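PDB 3WQC: D-threo-3-hydroxyaspartate dehydratase from Delftia, which catalyses the pyridoxal 5'-phosphate-dependent removal of ammonia from D-threo-3-hydroxyaspartate to give oxaloacetate, and also acts on D-serine and other 3-hydroxyaspartate isomers. Local coordinates for residues A69-E81 against D90-Q104. Numbering follows the deposited sequence.
Sequences ASGITVSTLKEAE and DILYAVSMAPHRLPQ
The hydroxyl of Tyr93 holds two waters that tie it to the turn where 69-81 leaves its strand: one, 2.6 Å from Tyr93 OH, donates to Ser75 O, and the other accepts from Leu77 N, an amide in the first turn of the helix. With CG anti to the backbone N (chi1 172°), the tyrosine ring reaches along that turn. Leu77 lays CD2 over one ring face, 4.0 Å from the Tyr93 centroid, a CH-pi contact, while Ser75 O lies at the ring edge. Tyrosine suits this place because its ring offers Leu77 an apolar face while its hydroxyl meets the waters. Leu77 CB and CD1 lie alongside the long, extended chain of Gln104, CB 3.6 Å from Gln104 NE2. On the sheet face covered by helix 77-85, beta-branched residues pack: Val74 CG2 is 3.6 Å from Ile91 CG2, which also meets Ala80 CB, a small residue that lets helix and sheet come close. Four backbone bonds, from Ile72 N to Asp90 O through Ala94 N to Val74 O, zip the strands in parallel. On the face opposite Val74 and Ile91, Thr73 turns CG2 to Ala94 CB, a tight 3.4 Å. Thr76 suits the N-cap because its hydroxyl accepts from Glu79 N; Glu79 OE1 takes hydrogen bonds from Ser75 OG and Thr76 OG1, and OE2 one from Ser75 N. Arg101 is salt-bridged to Asp19 and Asp287 of the second subunit. Ala94 touches the cofactor, so this beta-alpha-beta unit meets the pyridoxal phosphate pocket near its C-terminal strand ends, as in the TIM-barrel domain of the alanine racemase fold.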
loop_
_atom_site.group_PDB
_atom_site.type_symbol
_atom_site.label_atom_id
_atom_site.label_comp_id
_atom_site.label_asym_id
_atom_site.label_seq_id
_atom_site.Cartn_x
_atom_site.Cartn_y
_atom_site.Cartn_z
ATOM N N ALA B 69 3.934 2.995 28.634
ATOM C CA ALA B 69 5.098 2.651 27.732
ATOM C C ALA B 69 6.318 3.546 27.987
ATOM O O ALA B 69 6.208 4.664 28.462
ATOM C CB ALA B 69 4.656 2.842 26.245
ATOM N N SER B 70 7.520 3.053 27.631
ATOM C CA SER B 70 8.783 3.741 27.873
ATOM C C SER B 70 9.447 3.912 26.527
ATOM O O SER B 70 10.113 2.949 26.017
ATOM C CB SER B 70 9.722 2.784 28.700
ATOM O OG SER B 70 9.175 2.580 29.946
ATOM N N GLY B 71 9.330 5.122 25.963
ATOM C CA GLY B 71 9.963 5.361 24.676
ATOM C C GLY B 71 9.169 4.695 23.542
ATOM O O GLY B 71 8.138 4.029 23.763
ATOM N N ILE B 72 9.722 4.818 22.326
ATOM C CA ILE B 72 9.123 4.169 21.192
ATOM C C ILE B 72 10.240 3.575 20.305
ATOM O O ILE B 72 11.421 3.967 20.403
ATOM C CB ILE B 72 8.294 5.168 20.309
ATOM C CG1 ILE B 72 9.178 6.287 19.687
ATOM C CG2 ILE B 72 7.098 5.734 21.109
ATOM C CD1 ILE B 72 8.418 7.273 18.786
ATOM N N THR B 73 9.784 2.734 19.384
ATOM C CA THR B 73 10.632 2.231 18.295
ATOM C C THR B 73 10.042 2.772 17.010
ATOM O O THR B 73 8.785 2.819 16.849
ATOM C CB THR B 73 10.579 0.681 18.196
ATOM O OG1 THR B 73 10.751 0.121 19.523
ATOM C CG2 THR B 73 11.716 0.157 17.330
ATOM N N VAL B 74 10.909 3.202 16.081
ATOM C CA VAL B 74 10.437 3.741 14.802
ATOM C C VAL B 74 11.135 2.941 13.685
ATOM O O VAL B 74 12.237 2.374 13.849
ATOM C CB VAL B 74 10.738 5.250 14.596
ATOM C CG1 VAL B 74 9.940 6.014 15.676
ATOM C CG2 VAL B 74 12.226 5.581 14.671
ATOM N N SER B 75 10.493 2.941 12.495
ATOM C CA SER B 75 11.013 2.224 11.310
ATOM C C SER B 75 11.668 3.168 10.301
ATOM O O SER B 75 12.204 2.659 9.302
ATOM C CB SER B 75 9.939 1.392 10.633
ATOM O OG SER B 75 8.973 2.219 9.958
ATOM N N THR B 76 11.601 4.482 10.506
ATOM C CA THR B 76 12.144 5.478 9.587
ATOM C C THR B 76 12.571 6.709 10.391
ATOM O O THR B 76 11.983 6.941 11.467
ATOM C CB THR B 76 11.120 5.943 8.531
ATOM O OG1 THR B 76 9.984 6.569 9.185
ATOM C CG2 THR B 76 10.618 4.800 7.647
ATOM N N LEU B 77 13.523 7.488 9.872
ATOM C CA LEU B 77 13.844 8.754 10.555
ATOM C C LEU B 77 12.681 9.766 10.409
ATOM O O LEU B 77 12.598 10.653 11.252
ATOM C CB LEU B 77 15.205 9.344 10.144
ATOM C CG LEU B 77 16.365 8.468 10.613
ATOM C CD1 LEU B 77 17.651 9.141 10.161
ATOM C CD2 LEU B 77 16.328 8.282 12.152
ATOM N N LYS B 78 11.800 9.601 9.405
ATOM C CA LYS B 78 10.654 10.521 9.336
ATOM C C LYS B 78 9.779 10.309 10.551
ATOM O O LYS B 78 9.271 11.283 11.125
ATOM C CB LYS B 78 9.852 10.337 8.044
ATOM C CG LYS B 78 8.788 11.440 7.818
ATOM C CD LYS B 78 7.863 11.146 6.626
ATOM C CE LYS B 78 7.280 12.360 5.950
ATOM N NZ LYS B 78 6.889 12.024 4.514
ATOM N N GLU B 79 9.573 9.060 10.962
ATOM C CA GLU B 79 8.827 8.799 12.190
ATOM C C GLU B 79 9.584 9.438 13.371
ATOM O O GLU B 79 8.939 10.054 14.244
ATOM C CB GLU B 79 8.718 7.328 12.445
ATOM C CG GLU B 79 7.673 6.621 11.610
ATOM C CD GLU B 79 8.034 5.152 11.559
ATOM O OE1 GLU B 79 8.467 4.662 10.484
ATOM O OE2 GLU B 79 7.939 4.457 12.585
ATOM N N ALA B 80 10.913 9.285 13.458
ATOM C CA ALA B 80 11.620 9.928 14.609
ATOM C C ALA B 80 11.377 11.469 14.602
ATOM O O ALA B 80 11.104 12.036 15.677
ATOM C CB ALA B 80 13.117 9.630 14.489
ATOM N N GLU B 81 11.435 12.110 13.382
ATOM C CA GLU B 81 11.251 13.550 13.333
ATOM C C GLU B 81 9.840 13.905 13.849
ATOM O O GLU B 81 9.655 14.864 14.653
ATOM C CB GLU B 81 11.597 13.958 11.850
ATOM C CG GLU B 81 11.261 15.343 11.427
ATOM C CD GLU B 81 11.462 15.496 9.896
ATOM O OE1 GLU B 81 10.416 15.508 9.092
ATOM O OE2 GLU B 81 12.651 15.600 9.481
ATOM N N ASP B 90 12.635 9.621 23.689
ATOM C CA ASP B 90 13.360 8.323 23.781
ATOM C C ASP B 90 12.955 7.458 22.600
ATOM O O ASP B 90 11.888 6.794 22.576
ATOM C CB ASP B 90 12.939 7.704 25.103
ATOM C CG ASP B 90 13.539 6.334 25.370
ATOM O OD1 ASP B 90 14.289 5.765 24.465
ATOM O OD2 ASP B 90 13.205 5.680 26.442
ATOM N N ILE B 91 13.794 7.503 21.544
ATOM C CA ILE B 91 13.369 6.902 20.245
ATOM C C ILE B 91 14.478 5.976 19.751
ATOM O O ILE B 91 15.671 6.376 19.650
ATOM C CB ILE B 91 13.148 8.019 19.186
ATOM C CG1 ILE B 91 12.029 8.967 19.636
ATOM C CG2 ILE B 91 12.782 7.377 17.799
ATOM C CD1 ILE B 91 11.649 10.042 18.606
ATOM N N LEU B 92 14.091 4.755 19.430
ATOM C CA LEU B 92 15.022 3.757 18.828
ATOM C C LEU B 92 14.685 3.588 17.370
ATOM O O LEU B 92 13.531 3.195 17.056
ATOM C CB LEU B 92 14.783 2.408 19.555
ATOM C CG LEU B 92 15.489 1.168 18.957
ATOM C CD1 LEU B 92 17.032 1.317 19.070
ATOM C CD2 LEU B 92 14.961 -0.116 19.660
ATOM N N TYR B 93 15.642 3.849 16.487
ATOM C CA TYR B 93 15.437 3.667 15.057
ATOM C C TYR B 93 15.930 2.276 14.697
ATOM O O TYR B 93 17.147 2.010 14.594
ATOM C CB TYR B 93 16.184 4.758 14.288
ATOM C CG TYR B 93 16.186 4.520 12.797
ATOM C CD1 TYR B 93 15.089 3.997 12.073
ATOM C CD2 TYR B 93 17.373 4.832 12.092
ATOM C CE1 TYR B 93 15.176 3.795 10.657
ATOM C CE2 TYR B 93 17.451 4.679 10.700
ATOM C CZ TYR B 93 16.362 4.158 10.000
ATOM O OH TYR B 93 16.438 3.947 8.641
ATOM N N ALA B 94 14.983 1.306 14.612
ATOM C CA ALA B 94 15.344 -0.138 14.596
ATOM C C ALA B 94 15.430 -0.655 13.154
ATOM O O ALA B 94 14.821 -1.699 12.816
ATOM C CB ALA B 94 14.364 -0.962 15.461
ATOM N N VAL B 95 16.225 0.026 12.334
ATOM C CA VAL B 95 16.554 -0.489 10.983
ATOM C C VAL B 95 18.075 -0.227 10.850
ATOM O O VAL B 95 18.511 0.872 11.152
ATOM C CB VAL B 95 15.804 0.282 9.843
ATOM C CG1 VAL B 95 16.242 -0.194 8.465
ATOM C CG2 VAL B 95 14.282 0.050 10.021
ATOM N N SER B 96 18.826 -1.231 10.367
ATOM C CA SER B 96 20.298 -1.129 10.219
ATOM C C SER B 96 20.637 0.240 9.630
ATOM O O SER B 96 20.148 0.626 8.552
ATOM C CB SER B 96 20.748 -2.195 9.199
ATOM O OG SER B 96 20.400 -3.493 9.561
ATOM N N MET B 97 21.524 0.999 10.294
ATOM C CA MET B 97 21.748 2.404 9.944
ATOM C C MET B 97 22.467 2.536 8.602
ATOM O O MET B 97 23.560 1.904 8.406
ATOM C CB MET B 97 22.567 3.068 11.051
ATOM C CG MET B 97 22.789 4.545 10.784
ATOM S SD MET B 97 21.195 5.440 10.699
ATOM C CE MET B 97 21.855 7.105 10.461
ATOM N N ALA B 98 21.954 3.395 7.679
ATOM C CA ALA B 98 22.643 3.716 6.464
ATOM C C ALA B 98 23.557 4.907 6.734
ATOM O O ALA B 98 23.100 5.933 7.281
ATOM C CB ALA B 98 21.624 4.137 5.422
ATOM N N PRO B 99 24.850 4.814 6.372
ATOM C CA PRO B 99 25.727 5.966 6.599
ATOM C C PRO B 99 25.217 7.284 6.065
ATOM O O PRO B 99 25.419 8.345 6.716
ATOM C CB PRO B 99 27.033 5.492 5.888
ATOM C CG PRO B 99 27.015 3.976 6.092
ATOM C CD PRO B 99 25.535 3.591 5.859
ATOM N N HIS B 100 24.523 7.285 4.909
ATOM C CA HIS B 100 24.103 8.595 4.355
ATOM C C HIS B 100 23.037 9.291 5.185
ATOM O O HIS B 100 22.831 10.513 4.995
ATOM C CB HIS B 100 23.633 8.455 2.906
ATOM C CG HIS B 100 22.275 7.880 2.729
ATOM N ND1 HIS B 100 22.015 6.526 2.609
ATOM C CD2 HIS B 100 21.053 8.538 2.693
ATOM C CE1 HIS B 100 20.649 6.357 2.499
ATOM N NE2 HIS B 100 20.069 7.618 2.543
ATOM N N ARG B 101 22.373 8.551 6.107
ATOM C CA ARG B 101 21.400 9.144 6.996
ATOM C C ARG B 101 22.025 9.715 8.268
ATOM O O ARG B 101 21.303 10.243 9.130
ATOM C CB ARG B 101 20.305 8.136 7.356
ATOM C CG ARG B 101 19.280 8.040 6.188
ATOM C CD ARG B 101 18.042 7.223 6.548
ATOM N NE ARG B 101 18.207 5.778 6.329
ATOM C CZ ARG B 101 17.971 5.174 5.151
ATOM N NH1 ARG B 101 17.590 5.891 4.056
ATOM N NH2 ARG B 101 18.060 3.838 5.090
ATOM N N LEU B 102 23.373 9.600 8.415
ATOM C CA LEU B 102 23.972 10.082 9.679
ATOM C C LEU B 102 23.766 11.605 9.963
ATOM O O LEU B 102 23.522 11.975 11.090
ATOM C CB LEU B 102 25.464 9.698 9.732
ATOM C CG LEU B 102 25.616 8.212 10.142
ATOM C CD1 LEU B 102 27.026 7.731 9.794
ATOM C CD2 LEU B 102 25.375 8.046 11.673
ATOM N N PRO B 103 23.812 12.464 8.917
ATOM C CA PRO B 103 23.547 13.907 9.220
ATOM C C PRO B 103 22.166 14.085 9.790
ATOM O O PRO B 103 22.004 14.865 10.735
ATOM C CB PRO B 103 23.721 14.590 7.837
ATOM C CG PRO B 103 24.834 13.688 7.112
ATOM C CD PRO B 103 24.350 12.260 7.543
ATOM N N GLN B 104 21.144 13.388 9.281
ATOM C CA GLN B 104 19.794 13.570 9.870
ATOM C C GLN B 104 19.735 13.057 11.293
ATOM O O GLN B 104 19.147 13.681 12.163
ATOM C CB GLN B 104 18.768 12.812 9.017
ATOM C CG GLN B 104 17.427 13.287 9.539
ATOM C CD GLN B 104 16.230 12.667 8.878
ATOM O OE1 GLN B 104 15.009 12.982 9.260
ATOM N NE2 GLN B 104 16.505 11.805 7.867
HETATM O O HOH W 1 14.269 2.979 7.514
HETATM O O HOH W 2 15.023 6.455 7.764
#